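Long-range contacts in kelch domain-containing protein (Colletotrichum graminicola M1.001, PDB 5C86), which oxidises alcohols, probably by the copper-dependent chemistry of the galactose oxidase and glyoxal oxidase (AA5) family to which it belongs: residues E128-V133 against V148-A153; P74-D79 against A420-V425; H178-S183 against L190-S195; D428-P433 against V455-Y460. All blocks are in the same frame, centred on the assembly; numbering follows the deposited sequence.

Contacts 1 and 3 each pair neighbouring strands within a propeller blade, whereas contacts 2 and 4 involve the C-terminal domain, contact 2 joining it to the propeller. Contact 2 carries H423, a copper ligand together with Y120 and H335, although no copper is bound to this chain. Contacts 2 and 3 have centres about 13 Å apart and meet where H178 CE1 lies 3.5 Å from H423 CB. Contact 4 is tied to both: D428 OD1 lies 2.9 Å from L78 N, and R430 NH2 lies 2.8 Å from S183 O, each a probable hydrogen bond. Contact 1, centred about 15 Å from contact 2, touches it through I131 and S77.

Contact 1: E128-V133 against V148-A153; sequences EGKIFV and VYDPKA
I131 and Y149 face each other as a hydrogen-bonded antiparallel pair, the tightly packed part of this contact between two adjacent strands of a kelch blade. I131 N donates to Y149 O at 3.0 Å, in the carbonyl plane and on a lone pair. The return bond from Y149 N to I131 O is shorter, at 2.7 Å, and nearly straight (167°), though the donor sits somewhat tilted from that carbonyl's plane. On the face carrying these two residues, the side chains lie side by side, CB to CB at 4.0 Å, and I131 CG1 meets the edge of the tyrosine ring. The ring extends past I131, and its OH bonds to N154. Beside this pair, V148 CG2 presses on K130 CB at 3.6 Å, covering the root of the lysine.

Toward its end the K130 chain passes V148 CG2 and brings CE against the D150 carboxylate, and here the contact turns polar and partly exposed. K130 runs out extended, with CG beside its backbone N (chi1 -68°), yet its NZ stays 4.4 Å from D150 OD2, beyond a salt bridge, and forms a long salt bridge with E128 OE1. D150 is instead engaged by K152: the backbone N closes an Asx turn on OD1, and NZ reaches the same oxygen at 2.8 Å, 40° above the carboxylate plane and from the opposite face. A water donates to E128 O and accepts from K152 NZ, linking the two loops. The chemistry implies that the backbone bonds set the register, while K152, with K130 farther off, would probably temper the negative charge of D150.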
loop_
_atom_site.group_PDB
_atom_site.type_symbol
_atom_site.label_atom_id
_atom_site.label_comp_id
_atom_site.label_asym_id
_atom_site.label_seq_id
_atom_site.Cartn_x
_atom_site.Cartn_y
_atom_site.Cartn_z
ATOM N N GLU A 128 -17.174 1.920 -5.111
ATOM C CA GLU A 128 -18.291 0.961 -5.051
ATOM C C GLU A 128 -18.015 -0.299 -4.327
ATOM O O GLU A 128 -18.884 -1.181 -4.218
ATOM C CB GLU A 128 -18.805 0.647 -6.490
ATOM C CG GLU A 128 -19.257 1.848 -7.235
ATOM C CD GLU A 128 -19.764 1.528 -8.677
ATOM O OE1 GLU A 128 -19.218 0.579 -9.298
ATOM O OE2 GLU A 128 -20.674 2.292 -9.179
ATOM N N GLY A 129 -16.775 -0.474 -3.837
ATOM C CA GLY A 129 -16.383 -1.667 -3.227
ATOM C C GLY A 129 -16.008 -2.785 -4.232
ATOM O O GLY A 129 -15.694 -3.897 -3.809
ATOM N N LYS A 130 -15.914 -2.420 -5.478
ATOM C CA LYS A 130 -15.513 -3.406 -6.497
ATOM C C LYS A 130 -14.006 -3.451 -6.558
ATOM O O LYS A 130 -13.340 -2.586 -5.995
ATOM C CB LYS A 130 -16.126 -3.047 -7.864
ATOM C CG LYS A 130 -17.632 -3.234 -7.824
ATOM C CD LYS A 130 -18.219 -2.957 -9.185
ATOM C CE LYS A 130 -19.722 -3.212 -9.117
ATOM N NZ LYS A 130 -20.364 -2.735 -10.371
ATOM N N ILE A 131 -13.467 -4.473 -7.215
ATOM C CA ILE A 131 -11.992 -4.636 -7.333
ATOM C C ILE A 131 -11.599 -4.492 -8.786
ATOM O O ILE A 131 -12.025 -5.348 -9.628
ATOM C CB ILE A 131 -11.438 -5.944 -6.811
ATOM C CG1 ILE A 131 -11.941 -6.375 -5.441
ATOM C CG2 ILE A 131 -9.951 -5.950 -6.961
ATOM C CD1 ILE A 131 -11.725 -5.406 -4.294
ATOM N N PHE A 132 -10.878 -3.455 -9.142
ATOM C CA PHE A 132 -10.465 -3.159 -10.546
ATOM C C PHE A 132 -9.052 -3.636 -10.716
ATOM O O PHE A 132 -8.175 -3.315 -9.856
ATOM C CB PHE A 132 -10.569 -1.673 -10.817
ATOM C CG PHE A 132 -10.064 -1.208 -12.126
ATOM C CD1 PHE A 132 -10.686 -1.584 -13.319
ATOM C CD2 PHE A 132 -8.915 -0.419 -12.191
ATOM C CE1 PHE A 132 -10.269 -1.027 -14.529
ATOM C CE2 PHE A 132 -8.457 0.074 -13.427
ATOM C CZ PHE A 132 -9.134 -0.230 -14.601
ATOM N N VAL A 133 -8.793 -4.363 -11.810
ATOM C CA VAL A 133 -7.383 -4.718 -12.140
ATOM C C VAL A 133 -7.086 -4.319 -13.565
ATOM O O VAL A 133 -7.999 -4.323 -14.440
ATOM C CB VAL A 133 -7.048 -6.211 -11.944
ATOM C CG1 VAL A 133 -7.378 -6.726 -10.557
ATOM C CG2 VAL A 133 -7.817 -7.107 -12.907
ATOM N N VAL A 148 -13.187 -5.817 -13.841
ATOM C CA VAL A 148 -13.707 -5.435 -12.501
ATOM C C VAL A 148 -14.448 -6.573 -11.846
ATOM O O VAL A 148 -15.247 -7.289 -12.497
ATOM C CB VAL A 148 -14.482 -4.161 -12.589
ATOM C CG1 VAL A 148 -15.776 -4.246 -13.420
ATOM C CG2 VAL A 148 -14.816 -3.620 -11.170
ATOM N N TYR A 149 -14.156 -6.801 -10.551
ATOM C CA TYR A 149 -14.733 -7.815 -9.750
ATOM C C TYR A 149 -15.862 -7.230 -8.860
ATOM O O TYR A 149 -15.627 -6.283 -8.095
ATOM C CB TYR A 149 -13.735 -8.485 -8.874
ATOM C CG TYR A 149 -14.237 -9.596 -8.036
ATOM C CD1 TYR A 149 -14.661 -10.815 -8.595
ATOM C CD2 TYR A 149 -14.319 -9.483 -6.678
ATOM C CE1 TYR A 149 -15.078 -11.851 -7.800
ATOM C CE2 TYR A 149 -14.760 -10.513 -5.836
ATOM C CZ TYR A 149 -15.184 -11.745 -6.400
ATOM O OH TYR A 149 -15.677 -12.775 -5.573
ATOM N N ASP A 150 -17.032 -7.862 -8.874
ATOM C CA ASP A 150 -18.156 -7.435 -8.027
ATOM C C ASP A 150 -18.234 -8.490 -6.977
ATOM O O ASP A 150 -18.659 -9.608 -7.219
ATOM C CB ASP A 150 -19.447 -7.340 -8.834
ATOM C CG ASP A 150 -20.670 -6.950 -7.952
ATOM O OD1 ASP A 150 -20.583 -7.133 -6.736
ATOM O OD2 ASP A 150 -21.665 -6.502 -8.503
ATOM N N PRO A 151 -17.862 -8.203 -5.723
ATOM C CA PRO A 151 -17.779 -9.212 -4.719
ATOM C C PRO A 151 -19.139 -9.706 -4.269
ATOM O O PRO A 151 -19.224 -10.779 -3.735
ATOM C CB PRO A 151 -17.005 -8.536 -3.560
ATOM C CG PRO A 151 -17.242 -7.120 -3.785
ATOM C CD PRO A 151 -17.218 -6.952 -5.266
ATOM N N LYS A 152 -20.167 -8.922 -4.467
ATOM C CA LYS A 152 -21.559 -9.354 -4.126
ATOM C C LYS A 152 -22.059 -10.371 -5.109
ATOM O O LYS A 152 -22.841 -11.197 -4.725
ATOM C CB LYS A 152 -22.508 -8.159 -4.099
ATOM C CG LYS A 152 -22.150 -7.177 -2.950
ATOM C CD LYS A 152 -22.966 -5.862 -2.995
ATOM C CE LYS A 152 -22.826 -5.110 -4.343
ATOM N NZ LYS A 152 -21.444 -5.080 -5.020
ATOM N N ALA A 153 -21.634 -10.285 -6.375
ATOM C CA ALA A 153 -22.056 -11.295 -7.412
ATOM C C ALA A 153 -21.003 -12.351 -7.736
ATOM O O ALA A 153 -21.297 -13.206 -8.564
ATOM C CB ALA A 153 -22.427 -10.577 -8.658
HETATM O O HOH W 1 -19.370 -3.882 -3.652
#

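Contact 2: P74-D79 against A420-V425; sequences PGTSLD and ATTHTV
T76 and A420 face each other where the first strand of a kelch propeller blade runs beside a strand of the C-terminal domain that reaches into the propeller. The strand segments are almost antiparallel (173°), but their axes stay 7.0 Å apart and no backbone hydrogen bond joins them, so side chains and water do the bridging. L78 brings CD1 to 4.1 Å from A420 CB. P74 CD approaches T422 CG2 at 4.0 Å, the two side chains meeting at a slant. Between these apolar touches sits T76 OG1, placed between its own backbone N and carbonyl carbon (chi1 62°). It binds one water at 2.7 Å, which donates to V425 O, and a second at 2.8 Å, which donates to A420 O.

Further out, the strand turns sharply: T422 to V425 form a type I' turn, closed by a bond from V425 N to T422 O, with T421 OG1 also donating to V425 O. Strand 18-21 pairs antiparallel with strand 412-422, and V17 O bonds to T422 OG1. The turn lifts H423, a copper ligand in this protein, among Y120, H335 and Y334, much as a C-terminal hairpin supplies a copper histidine in galactose oxidase. The rotation of its ring is restrained at the edge, where H423 ND1 donates to T422 OG1 at 2.9 Å, with that oxygen close to the imidazole plane.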
loop_
_atom_site.group_PDB
_atom_site.type_symbol
_atom_site.label_atom_id
_atom_site.label_comp_id
_atom_site.label_asym_id
_atom_site.label_seq_id
_atom_site.Cartn_x
_atom_site.Cartn_y
_atom_site.Cartn_z
ATOM N N PRO A 74 1.219 -11.116 -7.482
ATOM C CA PRO A 74 -0.202 -10.932 -7.732
ATOM C C PRO A 74 -0.631 -9.500 -7.643
ATOM O O PRO A 74 0.200 -8.611 -7.341
ATOM C CB PRO A 74 -0.810 -11.624 -6.521
ATOM C CG PRO A 74 0.117 -11.193 -5.412
ATOM C CD PRO A 74 1.474 -11.127 -6.022
ATOM N N GLY A 75 -1.930 -9.250 -7.915
ATOM C CA GLY A 75 -2.582 -8.041 -7.431
ATOM C C GLY A 75 -3.086 -8.258 -6.045
ATOM O O GLY A 75 -3.411 -9.400 -5.633
ATOM N N THR A 76 -3.185 -7.173 -5.264
ATOM C CA THR A 76 -3.710 -7.322 -3.871
ATOM C C THR A 76 -4.678 -6.170 -3.655
ATOM O O THR A 76 -4.408 -5.017 -4.067
ATOM C CB THR A 76 -2.673 -7.283 -2.827
ATOM O OG1 THR A 76 -1.986 -6.016 -2.836
ATOM C CG2 THR A 76 -1.679 -8.340 -3.009
ATOM N N SER A 77 -5.749 -6.421 -2.941
ATOM C CA SER A 77 -6.656 -5.359 -2.450
ATOM C C SER A 77 -7.393 -5.841 -1.255
ATOM O O SER A 77 -7.567 -7.067 -1.083
ATOM C CB SER A 77 -7.676 -4.913 -3.479
ATOM O OG SER A 77 -7.072 -4.291 -4.631
ATOM N N LEU A 78 -7.795 -4.925 -0.360
ATOM C CA LEU A 78 -8.714 -5.227 0.719
ATOM C C LEU A 78 -10.090 -4.733 0.403
ATOM O O LEU A 78 -10.277 -3.624 -0.016
ATOM C CB LEU A 78 -8.274 -4.611 2.005
ATOM C CG LEU A 78 -7.212 -5.411 2.706
ATOM C CD1 LEU A 78 -5.866 -5.262 1.997
ATOM C CD2 LEU A 78 -6.956 -5.043 4.149
ATOM N N ASP A 79 -11.096 -5.577 0.541
ATOM C CA ASP A 79 -12.432 -5.201 0.187
ATOM C C ASP A 79 -13.170 -4.495 1.350
ATOM O O ASP A 79 -12.592 -4.218 2.386
ATOM C CB ASP A 79 -13.255 -6.439 -0.336
ATOM C CG ASP A 79 -13.765 -7.346 0.729
ATOM O OD1 ASP A 79 -13.515 -7.228 1.963
ATOM O OD2 ASP A 79 -14.431 -8.367 0.263
ATOM N N ALA A 420 -1.828 -3.459 2.165
ATOM C CA ALA A 420 -1.030 -4.618 1.797
ATOM C C ALA A 420 -0.158 -4.160 0.658
ATOM O O ALA A 420 -0.499 -3.267 -0.107
ATOM C CB ALA A 420 -1.898 -5.763 1.338
ATOM N N THR A 421 1.004 -4.825 0.521
ATOM C CA THR A 421 1.912 -4.407 -0.546
ATOM C C THR A 421 2.769 -5.533 -1.063
ATOM O O THR A 421 3.132 -6.441 -0.339
ATOM C CB THR A 421 2.882 -3.263 -0.067
ATOM O OG1 THR A 421 3.506 -2.618 -1.198
ATOM C CG2 THR A 421 3.977 -3.652 0.907
ATOM N N THR A 422 3.122 -5.436 -2.336
ATOM C CA THR A 422 4.125 -6.289 -2.954
ATOM C C THR A 422 4.627 -5.554 -4.161
ATOM O O THR A 422 3.853 -4.863 -4.824
ATOM C CB THR A 422 3.514 -7.681 -3.310
ATOM O OG1 THR A 422 4.601 -8.499 -3.743
ATOM C CG2 THR A 422 2.509 -7.647 -4.371
ATOM N N HIS A 423 5.892 -5.709 -4.497
ATOM C CA HIS A 423 6.429 -5.182 -5.737
ATOM C C HIS A 423 6.248 -3.680 -5.941
ATOM O O HIS A 423 6.161 -3.240 -7.075
ATOM C CB HIS A 423 5.807 -5.925 -6.973
ATOM C CG HIS A 423 6.265 -7.318 -7.143
ATOM N ND1 HIS A 423 5.877 -8.351 -6.318
ATOM C CD2 HIS A 423 7.210 -7.835 -7.982
ATOM C CE1 HIS A 423 6.565 -9.447 -6.649
ATOM N NE2 HIS A 423 7.337 -9.159 -7.666
ATOM N N THR A 424 6.311 -2.951 -4.838
ATOM C CA THR A 424 6.179 -1.485 -4.776
ATOM C C THR A 424 4.749 -1.022 -4.872
ATOM O O THR A 424 4.537 0.202 -4.762
ATOM C CB THR A 424 7.046 -0.645 -5.829
ATOM O OG1 THR A 424 6.405 -0.650 -7.115
ATOM C CG2 THR A 424 8.448 -1.164 -5.905
ATOM N N VAL A 425 3.762 -1.927 -5.031
ATOM C CA VAL A 425 2.391 -1.542 -5.323
ATOM C C VAL A 425 1.591 -1.631 -4.020
ATOM O O VAL A 425 1.556 -2.683 -3.373
ATOM C CB VAL A 425 1.731 -2.381 -6.412
ATOM C CG1 VAL A 425 0.273 -1.989 -6.569
ATOM C CG2 VAL A 425 2.553 -2.301 -7.691
HETATM O O HOH W 2 0.230 -5.034 -4.101
HETATM O O HOH W 3 -2.626 -3.532 -1.693
#

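Contact 3: H178-S183 against L190-S195; sequences HAWLWS and LQAGPS
G193 O is gripped by two donors, W180 N from across the contact and, weakly, the side-chain NE2 of Q191, which also bonds to K197 O while OE1 takes N199 ND2. The tryptophan's bond measures 2.9 Å and is almost perfectly straight at N-H (176°), but it arrives 52° above the carbonyl plane. W180 thus spans two residues opposite: its N takes G193 and its O accepts from A192 N at 3.0 Å. Farther along, W182 and L190 exchange a regular pair of backbone bonds, the shorter being W182 N to L190 O at 2.8 Å.

The W180 indole carries the largest share of the side-chain contact. With CG beside its backbone N (chi1 -57°), the ring lies over the G193-P194 backbone, one face covered by two CH-pi contacts: G193 CA lies 3.9 Å from the centroid of the six-membered ring, and P194 CD the same distance from that of the five-membered ring. The peptide bond before P194 is cis, and its CD also meets H178 O at 3.5 Å. A192 CB touches the edge of the W182 indole at CD1, 4.2 Å away. On the face carrying L181 and Q191, L181 CD2 packs on Q191 CB.

Outside, R215 NH1 binds A192 O, and the next blade takes both tryptophans, W182 NE1 bonding to S226. H178, bonded to Y245, puts its ring beside the copper ligands Y120 and H423. Together the segments form the innermost hairpin of a four-stranded propeller blade, and the loop leading into it, with H178, borders the copper site.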
loop_
_atom_site.group_PDB
_atom_site.type_symbol
_atom_site.label_atom_id
_atom_site.label_comp_id
_atom_site.label_asym_id
_atom_site.label_seq_id
_atom_site.Cartn_x
_atom_site.Cartn_y
_atom_site.Cartn_z
ATOM N N HIS A 178 2.405 -2.916 -12.690
ATOM C CA HIS A 178 2.572 -2.089 -11.496
ATOM C C HIS A 178 2.017 -0.673 -11.699
ATOM O O HIS A 178 2.623 0.300 -11.234
ATOM C CB HIS A 178 4.019 -2.026 -11.027
ATOM C CG HIS A 178 4.690 -3.348 -10.922
ATOM N ND1 HIS A 178 4.142 -4.460 -10.350
ATOM C CD2 HIS A 178 5.904 -3.704 -11.366
ATOM C CE1 HIS A 178 5.033 -5.428 -10.355
ATOM N NE2 HIS A 178 6.091 -5.022 -11.025
ATOM N N ALA A 179 0.877 -0.548 -12.344
ATOM C CA ALA A 179 0.264 0.772 -12.465
ATOM C C ALA A 179 0.013 1.434 -11.096
ATOM O O ALA A 179 -0.318 0.736 -10.080
ATOM C CB ALA A 179 -1.033 0.689 -13.226
ATOM N N TRP A 180 0.179 2.755 -11.063
ATOM C CA TRP A 180 -0.044 3.547 -9.841
ATOM C C TRP A 180 -1.574 3.874 -9.782
ATOM O O TRP A 180 -1.970 4.966 -10.077
ATOM C CB TRP A 180 0.787 4.795 -9.856
ATOM C CG TRP A 180 2.244 4.663 -10.005
ATOM C CD1 TRP A 180 2.988 3.526 -10.144
ATOM C CD2 TRP A 180 3.139 5.730 -10.163
ATOM N NE1 TRP A 180 4.311 3.815 -10.282
ATOM C CE2 TRP A 180 4.446 5.192 -10.333
ATOM C CE3 TRP A 180 2.995 7.120 -10.138
ATOM C CZ2 TRP A 180 5.582 6.013 -10.449
ATOM C CZ3 TRP A 180 4.114 7.910 -10.258
ATOM C CH2 TRP A 180 5.373 7.390 -10.431
ATOM N N LEU A 181 -2.381 2.928 -9.397
ATOM C CA LEU A 181 -3.845 3.084 -9.392
ATOM C C LEU A 181 -4.360 3.716 -8.093
ATOM O O LEU A 181 -3.993 3.312 -6.962
ATOM C CB LEU A 181 -4.501 1.777 -9.532
ATOM C CG LEU A 181 -4.179 0.903 -10.769
ATOM C CD1 LEU A 181 -5.013 -0.353 -10.775
ATOM C CD2 LEU A 181 -4.389 1.702 -12.034
ATOM N N TRP A 182 -5.141 4.770 -8.273
ATOM C CA TRP A 182 -5.769 5.474 -7.143
ATOM C C TRP A 182 -7.263 5.589 -7.387
ATOM O O TRP A 182 -7.635 6.372 -8.249
ATOM C CB TRP A 182 -5.088 6.833 -6.891
ATOM C CG TRP A 182 -3.740 6.635 -6.376
ATOM C CD1 TRP A 182 -2.561 6.723 -7.043
ATOM C CD2 TRP A 182 -3.431 6.115 -5.081
ATOM N NE1 TRP A 182 -1.524 6.318 -6.233
ATOM C CE2 TRP A 182 -2.021 5.950 -5.019
ATOM C CE3 TRP A 182 -4.203 5.747 -4.006
ATOM C CZ2 TRP A 182 -1.407 5.390 -3.923
ATOM C CZ3 TRP A 182 -3.616 5.218 -2.920
ATOM C CH2 TRP A 182 -2.209 5.024 -2.890
ATOM N N SER A 183 -8.043 4.894 -6.587
ATOM C CA SER A 183 -9.489 5.020 -6.691
ATOM C C SER A 183 -9.984 6.365 -6.257
ATOM O O SER A 183 -9.441 7.012 -5.317
ATOM C CB SER A 183 -10.154 3.983 -5.859
ATOM O OG SER A 183 -9.841 2.696 -6.335
ATOM N N LEU A 190 -7.688 6.742 -11.088
ATOM C CA LEU A 190 -6.629 7.397 -11.724
ATOM C C LEU A 190 -5.438 6.467 -11.861
ATOM O O LEU A 190 -4.963 5.948 -10.824
ATOM C CB LEU A 190 -6.174 8.643 -10.995
ATOM C CG LEU A 190 -4.970 9.382 -11.543
ATOM C CD1 LEU A 190 -5.327 9.936 -12.915
ATOM C CD2 LEU A 190 -4.490 10.491 -10.640
ATOM N N GLN A 191 -4.936 6.281 -13.078
ATOM C CA GLN A 191 -3.580 5.713 -13.261
ATOM C C GLN A 191 -2.597 6.803 -13.320
ATOM O O GLN A 191 -2.526 7.573 -14.267
ATOM C CB GLN A 191 -3.562 4.837 -14.493
ATOM C CG GLN A 191 -2.189 4.471 -15.002
ATOM C CD GLN A 191 -1.709 5.355 -16.127
ATOM O OE1 GLN A 191 -2.505 5.919 -16.908
ATOM N NE2 GLN A 191 -0.360 5.556 -16.191
ATOM N N ALA A 192 -1.892 7.023 -12.211
ATOM C CA ALA A 192 -0.991 8.112 -11.991
ATOM C C ALA A 192 0.412 7.950 -12.542
ATOM O O ALA A 192 1.202 8.873 -12.547
ATOM C CB ALA A 192 -0.982 8.496 -10.494
ATOM N N GLY A 193 0.648 6.746 -13.022
ATOM C CA GLY A 193 1.962 6.338 -13.474
ATOM C C GLY A 193 1.977 4.832 -13.535
ATOM O O GLY A 193 0.941 4.214 -13.407
ATOM N N PRO A 194 3.150 4.215 -13.720
ATOM C CA PRO A 194 4.466 4.826 -13.861
ATOM C C PRO A 194 4.735 5.548 -15.152
ATOM O O PRO A 194 5.602 6.381 -15.235
ATOM C CB PRO A 194 5.446 3.602 -13.762
ATOM C CG PRO A 194 4.594 2.464 -14.262
ATOM C CD PRO A 194 3.238 2.752 -13.661
ATOM N N SER A 195 3.987 5.189 -16.193
ATOM C CA SER A 195 4.130 5.987 -17.451
ATOM C C SER A 195 3.949 7.465 -17.094
ATOM O O SER A 195 3.136 7.826 -16.263
ATOM C CB SER A 195 3.006 5.615 -18.395
ATOM O OG SER A 195 3.074 6.411 -19.581
#

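Contact 4: D428-P433 against V455-Y460; sequences DQRRIP and VAIPGY
The two backbones do not pair: the nearest CA atoms, those of I432 and A456, are 7.6 Å apart, and the loop at 455-457 is bent into an inverse gamma turn centred on A456, with I457 N bonded weakly to V455 O. Side chains reaching from 428-433 make the contact.

R430 does most of this. Its NH1 donates to V455 O at 3.0 Å, near the edge of the guanidinium, with the oxygen tilted 20° from its plane and the N-H pointing fairly straight (152°). A bend at chi3 (62°) turns the head into this position, and CD also brushes V455 O at 3.3 Å. I457 closes one face: its CG1 lies over the centre of the guanidinium, 3.3 Å from CZ, the two side chains crossing at about a right angle. Hydrogen bond at the rim and aliphatic cover above together fix the head's rotation. The other terminal nitrogen, NH2, turns to S183 O in the propeller, so this buried charge is held by carbonyl oxygens of both domains, which would probably steady it.

I432 completes the contact mainly through CD1, which meets V455 CG1 at 4.0 Å and A456 CB at 4.1 Å, and passes near V455 O. I432 also rests on M415 of strand 412-422.

Both segments belong to the C-terminal E-set domain of the galactose oxidase-like fold, and R430 binds within it and across to blade strand 181-183, at the seam where that all-beta domain meets the kelch propeller.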
loop_
_atom_site.group_PDB
_atom_site.type_symbol
_atom_site.label_atom_id
_atom_site.label_comp_id
_atom_site.label_asym_id
_atom_site.label_seq_id
_atom_site.Cartn_x
_atom_site.Cartn_y
_atom_site.Cartn_z
ATOM N N ASP A 428 -4.081 0.251 -1.559
ATOM C CA ASP A 428 -4.999 0.257 -0.449
ATOM C C ASP A 428 -4.739 1.373 0.563
ATOM O O ASP A 428 -5.636 1.716 1.333
ATOM C CB ASP A 428 -4.954 -1.066 0.286
ATOM C CG ASP A 428 -5.699 -2.188 -0.414
ATOM O OD1 ASP A 428 -6.940 -2.136 -0.676
ATOM O OD2 ASP A 428 -4.975 -3.157 -0.772
ATOM N N GLN A 429 -3.485 1.849 0.656
ATOM C CA GLN A 429 -3.187 2.832 1.662
ATOM C C GLN A 429 -3.623 4.251 1.201
ATOM O O GLN A 429 -3.243 4.682 0.178
ATOM C CB GLN A 429 -1.713 2.849 2.098
ATOM C CG GLN A 429 -0.779 3.304 1.099
ATOM C CD GLN A 429 0.695 3.518 1.655
ATOM O OE1 GLN A 429 0.993 3.810 2.847
ATOM N NE2 GLN A 429 1.575 3.387 0.763
ATOM N N ARG A 430 -4.316 4.915 2.079
ATOM C CA ARG A 430 -4.575 6.332 1.969
ATOM C C ARG A 430 -4.842 6.883 3.315
ATOM O O ARG A 430 -5.309 6.193 4.226
ATOM C CB ARG A 430 -5.779 6.573 1.033
ATOM C CG ARG A 430 -7.083 5.956 1.468
ATOM C CD ARG A 430 -8.259 6.357 0.588
ATOM N NE ARG A 430 -8.024 5.894 -0.785
ATOM C CZ ARG A 430 -8.521 6.454 -1.909
ATOM N NH1 ARG A 430 -9.443 7.462 -1.850
ATOM N NH2 ARG A 430 -8.155 5.942 -3.066
ATOM N N ARG A 431 -4.596 8.161 3.465
ATOM C CA ARG A 431 -4.844 8.873 4.709
ATOM C C ARG A 431 -5.907 9.978 4.520
ATOM O O ARG A 431 -5.857 10.725 3.545
ATOM C CB ARG A 431 -3.602 9.576 5.180
ATOM C CG ARG A 431 -3.796 10.566 6.316
ATOM C CD ARG A 431 -2.449 11.090 6.828
ATOM N NE ARG A 431 -2.586 12.237 7.769
ATOM C CZ ARG A 431 -2.822 13.476 7.404
ATOM N NH1 ARG A 431 -2.892 13.818 6.125
ATOM N NH2 ARG A 431 -2.905 14.401 8.321
ATOM N N ILE A 432 -6.809 10.041 5.460
ATOM C CA ILE A 432 -7.844 11.050 5.609
ATOM C C ILE A 432 -7.615 11.770 6.931
ATOM O O ILE A 432 -7.790 11.186 7.986
ATOM C CB ILE A 432 -9.209 10.375 5.554
ATOM C CG1 ILE A 432 -9.420 9.815 4.121
ATOM C CG2 ILE A 432 -10.347 11.326 6.049
ATOM C CD1 ILE A 432 -10.571 8.816 4.089
ATOM N N PRO A 433 -7.261 13.048 6.907
ATOM C CA PRO A 433 -7.239 13.806 8.172
ATOM C C PRO A 433 -8.632 14.068 8.626
ATOM O O PRO A 433 -9.561 14.124 7.815
ATOM C CB PRO A 433 -6.563 15.114 7.802
ATOM C CG PRO A 433 -6.830 15.277 6.381
ATOM C CD PRO A 433 -6.998 13.912 5.760
ATOM N N VAL A 455 -13.321 9.222 -1.616
ATOM C CA VAL A 455 -12.388 9.662 -0.624
ATOM C C VAL A 455 -12.231 8.546 0.425
ATOM O O VAL A 455 -11.152 7.937 0.536
ATOM C CB VAL A 455 -12.820 10.977 0.029
ATOM C CG1 VAL A 455 -11.919 11.325 1.233
ATOM C CG2 VAL A 455 -12.798 12.095 -1.017
ATOM N N ALA A 456 -13.325 8.185 1.102
ATOM C CA ALA A 456 -13.355 7.139 2.084
ATOM C C ALA A 456 -13.758 5.869 1.396
ATOM O O ALA A 456 -14.907 5.380 1.435
ATOM C CB ALA A 456 -14.348 7.505 3.157
ATOM N N ILE A 457 -12.799 5.305 0.679
ATOM C CA ILE A 457 -12.995 3.987 0.049
ATOM C C ILE A 457 -13.446 2.991 1.136
ATOM O O ILE A 457 -12.885 2.943 2.200
ATOM C CB ILE A 457 -11.686 3.513 -0.617
ATOM C CG1 ILE A 457 -11.187 4.438 -1.742
ATOM C CG2 ILE A 457 -11.852 2.081 -1.075
ATOM C CD1 ILE A 457 -12.120 4.521 -2.951
ATOM N N PRO A 458 -14.497 2.193 0.875
ATOM C CA PRO A 458 -14.941 1.247 1.871
ATOM C C PRO A 458 -13.896 0.303 2.360
ATOM O O PRO A 458 -12.944 -0.040 1.616
ATOM C CB PRO A 458 -16.052 0.453 1.183
ATOM C CG PRO A 458 -16.399 1.230 0.044
ATOM C CD PRO A 458 -15.271 2.138 -0.381
ATOM N N GLY A 459 -14.040 -0.119 3.587
ATOM C CA GLY A 459 -13.117 -1.045 4.170
ATOM C C GLY A 459 -12.595 -0.603 5.514
ATOM O O GLY A 459 -13.030 0.389 6.087
ATOM N N TYR A 460 -11.612 -1.318 6.001
ATOM C CA TYR A 460 -11.022 -1.084 7.279
ATOM C C TYR A 460 -9.990 0.036 7.268
ATOM O O TYR A 460 -9.189 0.185 6.328
ATOM C CB TYR A 460 -10.376 -2.308 7.892
ATOM C CG TYR A 460 -11.307 -3.208 8.687
ATOM C CD1 TYR A 460 -12.098 -4.144 8.053
ATOM C CD2 TYR A 460 -11.525 -2.954 9.988
ATOM C CE1 TYR A 460 -12.967 -4.936 8.763
ATOM C CE2 TYR A 460 -12.390 -3.711 10.715
ATOM C CZ TYR A 460 -13.097 -4.691 10.093
ATOM O OH TYR A 460 -13.946 -5.471 10.897
#